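Uncharacterized protein (Borrelia turicatae, PDB 5VJ4) is of unknown function but is a putative surface lipoprotein, perhaps lipid-binding, of a relapsing fever spirochete, differentially regulated during tick-mammal transmission. Local coordinates at residues Lys187-Leu192 against Val215-Arg220; Lys194-Asp199 against Asp208-Ala213. All coordinates share one frame; numbering follows the deposited sequence.

Interaction 1: residues Lys187-Leu192 against Val215-Arg220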
# COMPACT_ATOMS: atom_id res chain seq x y z
N LYS A 187 3.49 -10.63 11.67
CA LYS A 187 4.53 -9.64 11.38
C LYS A 187 3.96 -8.28 10.90
O LYS A 187 4.33 -7.22 11.42
CB LYS A 187 5.58 -10.20 10.41
CG LYS A 187 6.40 -11.29 11.06
CD LYS A 187 7.18 -12.15 10.09
CE LYS A 187 7.69 -13.40 10.82
NZ LYS A 187 8.76 -14.14 10.10
N ARG A 188 3.04 -8.32 9.95
CA ARG A 188 2.41 -7.08 9.48
C ARG A 188 1.84 -6.31 10.66
O ARG A 188 2.08 -5.11 10.81
CB ARG A 188 1.35 -7.35 8.42
CG ARG A 188 1.82 -8.20 7.27
CD ARG A 188 1.02 -8.00 6.00
NE ARG A 188 1.41 -8.95 4.97
CZ ARG A 188 1.05 -10.24 4.95
NH1 ARG A 188 0.26 -10.76 5.90
NH2 ARG A 188 1.50 -11.00 3.96
N TYR A 189 1.13 -7.02 11.54
CA TYR A 189 0.54 -6.37 12.68
C TYR A 189 1.62 -5.75 13.59
O TYR A 189 1.46 -4.58 14.03
CB TYR A 189 -0.35 -7.32 13.45
CG TYR A 189 -1.65 -7.76 12.77
CD1 TYR A 189 -2.16 -7.11 11.65
CD2 TYR A 189 -2.38 -8.82 13.31
CE1 TYR A 189 -3.36 -7.53 11.07
CE2 TYR A 189 -3.58 -9.21 12.76
CZ TYR A 189 -4.07 -8.58 11.64
OH TYR A 189 -5.25 -9.03 11.12
N ASP A 190 2.71 -6.50 13.83
CA ASP A 190 3.90 -5.96 14.54
C ASP A 190 4.30 -4.61 13.96
O ASP A 190 4.35 -3.60 14.69
CB ASP A 190 5.09 -6.91 14.47
CG ASP A 190 5.03 -8.04 15.51
OD1 ASP A 190 4.25 -7.92 16.48
OD2 ASP A 190 5.76 -9.05 15.34
N GLY A 191 4.48 -4.58 12.65
CA GLY A 191 4.89 -3.37 11.96
C GLY A 191 3.97 -2.23 12.29
O GLY A 191 4.43 -1.14 12.64
N LEU A 192 2.67 -2.49 12.20
CA LEU A 192 1.69 -1.43 12.38
C LEU A 192 1.74 -0.91 13.80
O LEU A 192 1.72 0.31 14.02
CB LEU A 192 0.30 -1.91 12.00
CG LEU A 192 0.07 -2.14 10.50
CD1 LEU A 192 -1.09 -3.08 10.33
CD2 LEU A 192 -0.21 -0.86 9.77
N VAL A 215 -4.66 -0.77 21.36
CA VAL A 215 -5.54 -1.89 21.70
C VAL A 215 -6.45 -2.31 20.55
O VAL A 215 -7.06 -3.37 20.64
CB VAL A 215 -6.38 -1.67 22.98
CG1 VAL A 215 -5.49 -1.72 24.23
CG2 VAL A 215 -7.19 -0.40 22.87
N TYR A 216 -6.53 -1.50 19.50
CA TYR A 216 -7.21 -1.90 18.28
C TYR A 216 -6.74 -3.27 17.78
O TYR A 216 -7.46 -3.94 17.02
CB TYR A 216 -7.02 -0.88 17.15
CG TYR A 216 -7.64 0.49 17.35
CD1 TYR A 216 -8.77 0.68 18.15
CD2 TYR A 216 -7.12 1.61 16.69
CE1 TYR A 216 -9.35 1.94 18.30
CE2 TYR A 216 -7.69 2.88 16.84
CZ TYR A 216 -8.79 3.03 17.65
OH TYR A 216 -9.33 4.27 17.81
N TYR A 217 -5.54 -3.69 18.21
CA TYR A 217 -4.90 -4.86 17.60
C TYR A 217 -5.18 -6.14 18.38
O TYR A 217 -5.00 -7.23 17.84
CB TYR A 217 -3.39 -4.60 17.34
CG TYR A 217 -3.17 -3.74 16.10
CD1 TYR A 217 -3.15 -2.36 16.18
CD2 TYR A 217 -3.04 -4.32 14.82
CE1 TYR A 217 -3.00 -1.56 15.04
CE2 TYR A 217 -2.90 -3.54 13.67
CZ TYR A 217 -2.88 -2.15 13.78
OH TYR A 217 -2.73 -1.35 12.66
N ALA A 218 -5.62 -6.02 19.63
CA ALA A 218 -5.90 -7.19 20.45
C ALA A 218 -6.95 -8.12 19.80
O ALA A 218 -6.63 -9.31 19.58
CB ALA A 218 -6.30 -6.77 21.84
N PRO A 219 -8.15 -7.59 19.43
CA PRO A 219 -9.08 -8.38 18.66
C PRO A 219 -8.45 -9.06 17.45
O PRO A 219 -8.78 -10.22 17.14
CB PRO A 219 -10.06 -7.34 18.14
CG PRO A 219 -10.09 -6.31 19.19
CD PRO A 219 -8.67 -6.22 19.60
N ARG A 220 -7.55 -8.33 16.77
CA ARG A 220 -7.01 -8.78 15.51
C ARG A 220 -6.13 -10.00 15.70
O ARG A 220 -6.13 -10.90 14.85
CB ARG A 220 -6.33 -7.64 14.75
CG ARG A 220 -7.24 -6.43 14.55
CD ARG A 220 -6.52 -5.23 13.93
NE ARG A 220 -7.44 -4.18 13.53
CZ ARG A 220 -7.20 -2.88 13.60
NH1 ARG A 220 -6.05 -2.43 14.08
NH2 ARG A 220 -8.12 -1.99 13.22
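Tyr189 and Tyr217 meet as an offset edge-to-face pair, the edge of Tyr217 turned toward the face of Tyr189. Their centroids lie 5.9 Å apart and their planes are inclined at 64°, with the closest touch between Tyr189 CD1 and Tyr217 CE2 at 4.2 Å. Each phenol has a second neighbour across the contact. The far part of Tyr189 reaches Arg220, where its CE2 lies 3.7 Å from Arg220 CB; Arg220 O sits at the edge of the Tyr189 ring, close to its plane. Leu192 reaches Tyr217 obliquely, its CB 3.7 Å from Tyr217 CZ and its CD1 3.8 Å from Tyr217 CE2. The two side chains run nearly at right angles.

On the side of the Tyr217 ring away from Leu192 stands the guanidinium of Arg220, with NH1 3.1 Å above the ring centre. Extended from CG to NE, the Arg220 chain runs alongside Tyr217, so its CB packs on the Tyr189 ring and its terminus lies over that of Tyr217. Salt bridges to Asp283 and Asp245 hold that terminus, and Asp283 also receives a weak hydrogen bond from the Tyr217 hydroxyl. These carboxylates would offset the charge of a guanidinium in a buried setting. Further out, Phe221 meets Tyr189 edge-to-face, while Tyr276 and Val279 of helix 263-301 pack on Leu192. The result is an aromatic cluster of the kind found in helical cores, here joining long helix 176-201 to residues 217-220 in an all-helical fold.

Interaction 2: residues Lys194-Asp199 against Asp208-Ala213. With SO4 (sulfate ion), chain D.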
# COMPACT_ATOMS: atom_id res chain seq x y z
N LYS A 194 4.41 -1.11 15.85
CA LYS A 194 5.66 -0.34 15.97
C LYS A 194 5.50 1.05 15.35
O LYS A 194 6.02 2.02 15.89
CB LYS A 194 6.86 -1.09 15.43
CG LYS A 194 7.21 -2.33 16.27
CD LYS A 194 7.67 -3.49 15.41
CE LYS A 194 8.80 -4.31 16.04
NZ LYS A 194 8.43 -5.08 17.26
N GLY A 195 4.73 1.16 14.27
CA GLY A 195 4.37 2.47 13.69
C GLY A 195 3.70 3.41 14.68
O GLY A 195 4.04 4.60 14.79
N ILE A 196 2.76 2.87 15.43
CA ILE A 196 2.10 3.68 16.47
C ILE A 196 3.16 4.05 17.48
O ILE A 196 3.28 5.23 17.84
CB ILE A 196 0.93 2.93 17.13
CG1 ILE A 196 -0.03 2.47 16.04
CG2 ILE A 196 0.25 3.80 18.17
CD1 ILE A 196 -1.13 1.54 16.48
N GLY A 197 3.97 3.06 17.88
CA GLY A 197 5.18 3.32 18.68
C GLY A 197 5.91 4.55 18.14
O GLY A 197 5.98 5.61 18.83
N TYR A 198 6.37 4.45 16.89
CA TYR A 198 7.06 5.55 16.22
C TYR A 198 6.32 6.88 16.36
O TYR A 198 6.88 7.84 16.89
CB TYR A 198 7.34 5.20 14.77
CG TYR A 198 8.19 6.22 14.02
CD1 TYR A 198 7.65 7.47 13.66
CD2 TYR A 198 9.52 5.93 13.62
CE1 TYR A 198 8.41 8.41 12.97
CE2 TYR A 198 10.29 6.87 12.91
CZ TYR A 198 9.71 8.11 12.60
OH TYR A 198 10.40 9.11 11.93
N ASP A 199 5.07 6.94 15.94
CA ASP A 199 4.39 8.24 15.95
C ASP A 199 4.42 8.81 17.34
O ASP A 199 4.57 10.04 17.52
CB ASP A 199 2.96 8.16 15.43
CG ASP A 199 2.88 7.91 13.92
OD1 ASP A 199 3.81 8.28 13.17
OD2 ASP A 199 1.85 7.35 13.48
N ASP A 208 -2.69 9.57 25.20
CA ASP A 208 -4.09 9.16 25.02
C ASP A 208 -4.29 8.39 23.72
O ASP A 208 -4.90 7.32 23.72
CB ASP A 208 -5.03 10.35 25.02
CG ASP A 208 -4.84 11.24 26.20
OD1 ASP A 208 -5.06 10.76 27.34
OD2 ASP A 208 -4.48 12.42 25.98
N ARG A 209 -3.76 8.95 22.62
CA ARG A 209 -3.83 8.26 21.35
C ARG A 209 -3.07 6.94 21.32
O ARG A 209 -3.58 5.96 20.78
CB ARG A 209 -3.39 9.16 20.19
CG ARG A 209 -3.47 8.48 18.82
CD ARG A 209 -4.87 8.04 18.45
NE ARG A 209 -4.93 7.61 17.05
CZ ARG A 209 -5.89 6.84 16.55
NH1 ARG A 209 -6.89 6.38 17.31
NH2 ARG A 209 -5.84 6.52 15.27
N PHE A 210 -1.87 6.91 21.90
CA PHE A 210 -1.09 5.68 21.88
C PHE A 210 -1.89 4.56 22.54
O PHE A 210 -2.02 3.46 21.98
CB PHE A 210 0.28 5.83 22.54
CG PHE A 210 0.98 4.53 22.70
CD1 PHE A 210 0.65 3.67 23.76
CD2 PHE A 210 1.95 4.11 21.77
CE1 PHE A 210 1.27 2.42 23.89
CE2 PHE A 210 2.58 2.85 21.89
CZ PHE A 210 2.24 2.01 22.95
N ALA A 211 -2.44 4.82 23.71
CA ALA A 211 -3.18 3.77 24.43
C ALA A 211 -4.48 3.42 23.73
O ALA A 211 -4.89 2.27 23.76
CB ALA A 211 -3.44 4.17 25.86
N GLN A 212 -5.09 4.41 23.09
CA GLN A 212 -6.37 4.27 22.39
C GLN A 212 -6.19 3.38 21.18
O GLN A 212 -7.02 2.50 20.95
CB GLN A 212 -6.83 5.65 21.91
CG GLN A 212 -8.28 5.80 21.51
CD GLN A 212 -8.58 7.22 21.08
OE1 GLN A 212 -8.20 7.66 19.98
NE2 GLN A 212 -9.28 7.97 21.96
N ALA A 213 -5.09 3.61 20.46
CA ALA A 213 -4.83 3.01 19.17
C ALA A 213 -4.19 1.65 19.23
O ALA A 213 -4.41 0.80 18.35
CB ALA A 213 -3.95 3.94 18.35
S SO4 D . -3.25 12.70 21.67
O1 SO4 D . -3.21 14.20 21.78
O2 SO4 D . -4.66 12.28 21.49
O3 SO4 D . -2.77 11.96 22.86
O4 SO4 D . -2.37 12.36 20.51
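Ile196 and Phe210 face each other across an antiparallel helical hairpin, in which helix 176-201 turns back through a short connection into helix 207-214. The two segments run at 173° with their axes 10.0 Å apart, and apolar side chains fill the space between them. Ile196 points at the partner helix and divides its work between two branches: CG2 meets Phe210 CD2 at 4.0 Å, whereas CD1 reaches along the partner to Ala213 CB at 4.1 Å. The isoleucine and phenylalanine side chains are skewed against each other.

With CG opposite the backbone N (chi1 171°), the Phe210 ring swings toward helix 176-201. Its rim comes up to the backbone at Gly197, whose CA lies near the ring plane, 4.2 Å from Phe210 CE2. Phe200, along with Ile152 and Thr156 of helix 145-171, packs around the same ring.

Arg209 bends at its second side-chain torsion and turns a guanidinium face to Ala213 CB, which lies 3.8 Å above the plane of that group, offset toward its rim; NH1 donates to Gln212 OE1 on an in-plane lone pair. At the start of the short helix a sulfate, probably from the crystallisation liquor, is also bound by Gly206 N and Arg349 NH2; Arg209 N donates to its O3 at 3.2 Å, nearly straight at 168°.

Both interactions are buried and share helix 176-201, so the later part of that helix receives two consecutive elements, helix 207-214 in interaction 2 and residues 217-220 in interaction 1. Along the chain the second contact is nested within the loop closed by the first. They join where Tyr217 CE1 packs against Ile196 CD1 at 3.9 Å, and a weak hydrogen bond links Tyr216 OH with Arg209 NH1. Their chemistry differs: interaction 1 sets aromatic rings beside a buried, carboxylate-paired arginine, whereas the helix interface of interaction 2 is mainly apolar, with no hydrogen bond across it, and its polar groups lie to the flank. Asp283 ties the two together, serving Arg220 through its carboxylate and Arg209 through its backbone carbonyl.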